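Local coordinates for protein polysaccharide deacetylase (PDB 6DQ3) that removes N-acetyl groups from the cell wall linkage unit of streptococcal rhamnopolysaccharides, as a zinc-dependent deacetylase of carbohydrate esterase family 4, at residues Pro145-Gln148 and Thr149-Lys153. Sequence-based numbering, arbitrary orientation.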
loop_
_atom_site.group_PDB
_atom_site.type_symbol
_atom_site.label_atom_id
_atom_site.label_comp_id
_atom_site.label_asym_id
_atom_site.label_seq_id
_atom_site.Cartn_x
_atom_site.Cartn_y
_atom_site.Cartn_z
ATOM N N PRO A 145 24.253 4.143 3.042
ATOM C CA PRO A 145 23.522 3.729 4.255
ATOM C C PRO A 145 22.991 4.894 5.071
ATOM O O PRO A 145 21.861 4.829 5.568
ATOM C CB PRO A 145 24.570 2.918 5.034
ATOM C CG PRO A 145 25.480 2.369 3.964
ATOM C CD PRO A 145 25.556 3.457 2.910
ATOM N N ASP A 146 23.773 5.965 5.224
ATOM C CA ASP A 146 23.298 7.112 5.994
ATOM C C ASP A 146 22.075 7.751 5.340
ATOM O O ASP A 146 21.155 8.199 6.036
ATOM C CB ASP A 146 24.410 8.147 6.155
ATOM C CG ASP A 146 25.464 7.722 7.149
ATOM O OD1 ASP A 146 25.264 6.703 7.844
ATOM O OD2 ASP A 146 26.497 8.412 7.238
ATOM N N VAL A 147 22.050 7.812 4.005
ATOM C CA VAL A 147 20.932 8.456 3.321
ATOM C C VAL A 147 19.693 7.568 3.367
ATOM O O VAL A 147 18.573 8.055 3.568
ATOM C CB VAL A 147 21.322 8.821 1.877
ATOM C CG1 VAL A 147 20.110 9.336 1.117
ATOM C CG2 VAL A 147 22.434 9.864 1.873
ATOM N N GLN A 148 19.867 6.256 3.179
ATOM C CA GLN A 148 18.738 5.345 3.330
ATOM C C GLN A 148 18.135 5.463 4.722
ATOM O O GLN A 148 16.906 5.451 4.879
ATOM C CB GLN A 148 19.164 3.901 3.069
ATOM C CG GLN A 148 19.575 3.591 1.651
ATOM C CD GLN A 148 19.551 2.103 1.364
ATOM O OE1 GLN A 148 18.521 1.447 1.518
ATOM N NE2 GLN A 148 20.692 1.560 0.956
ATOM N N THR A 149 18.980 5.571 5.748
ATOM C CA THR A 149 18.475 5.733 7.105
ATOM C C THR A 149 17.643 7.008 7.220
ATOM O O THR A 149 16.511 6.981 7.717
ATOM C CB THR A 149 19.638 5.738 8.098
ATOM O OG1 THR A 149 20.419 4.543 7.939
ATOM C CG2 THR A 149 19.128 5.804 9.526
ATOM N N THR A 150 18.174 8.132 6.731
ATOM C CA THR A 150 17.440 9.394 6.798
ATOM C C THR A 150 16.109 9.299 6.058
ATOM O O THR A 150 15.064 9.697 6.583
ATOM C CB THR A 150 18.295 10.525 6.222
ATOM O OG1 THR A 150 19.511 10.637 6.973
ATOM C CG2 THR A 150 17.551 11.861 6.263
ATOM N N GLU A 151 16.127 8.766 4.834
ATOM C CA GLU A 151 14.915 8.717 4.022
ATOM C C GLU A 151 13.838 7.856 4.671
ATOM O O GLU A 151 12.645 8.163 4.573
ATOM C CB GLU A 151 15.245 8.187 2.628
ATOM C CG GLU A 151 15.929 9.197 1.727
ATOM C CD GLU A 151 14.978 10.274 1.235
ATOM O OE1 GLU A 151 13.745 10.089 1.329
ATOM O OE2 GLU A 151 15.466 11.311 0.748
ATOM N N MET A 152 14.235 6.771 5.329
ATOM C CA MET A 152 13.276 5.869 5.947
ATOM C C MET A 152 12.918 6.286 7.365
ATOM O O MET A 152 11.822 5.965 7.840
ATOM C CB MET A 152 13.832 4.442 5.958
ATOM C CG MET A 152 13.830 3.768 4.588
ATOM S SD MET A 152 14.261 2.015 4.666
ATOM C CE MET A 152 16.052 2.098 4.537
ATOM N N LYS A 153 13.817 6.992 8.050
ATOM C CA LYS A 153 13.598 7.382 9.437
ATOM C C LYS A 153 12.841 8.698 9.558
ATOM O O LYS A 153 11.887 8.797 10.336
ATOM C CB LYS A 153 14.938 7.510 10.172
ATOM C CG LYS A 153 14.821 8.051 11.595
ATOM C CD LYS A 153 16.192 8.198 12.244
ATOM C CE LYS A 153 16.095 8.326 13.760
ATOM N NZ LYS A 153 15.194 9.431 14.183
#
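Pro145 O is gripped twice by Thr149: the amide N donates to it at 3.0 Å and the hydroxyl OG1 at 2.8 Å. The two donors arrive from opposite faces of the carbonyl plane, OG1 tilted 33° from it. Thr149 can do this because its OG1 stands beside its own backbone N (chi1 -56°), leaning back toward the preceding turn. Thr150 has the same rotamer, and its OG1 lies 3.1 Å from Asp146 O.

One face of the helix carries Gln148 and Met152, which run alongside each other in the same direction. Met152 bends at its last torsion (chi3 -88°), folding CE back to 3.9 Å from Gln148 CB; Ile184 of helix 179-187 touches both side chains. The Gln148 amide reaches that helix, OE1 hydrogen-bonding to Thr181 OG1. On another flank, Val147 CG1 and Glu151 CG approach to 4.2 Å, before the Glu151 chain turns away and its OE1 accepts from Asn136 N. Four consecutive i to i+4 bonds, Thr149 N to Pro145 O, Thr150 N to Asp146 O, Glu151 N to Val147 O and Met152 N to Gln148 O, identify the first turns of an alpha-helix, here packed against helix 179-187 in this polysaccharide deacetylase.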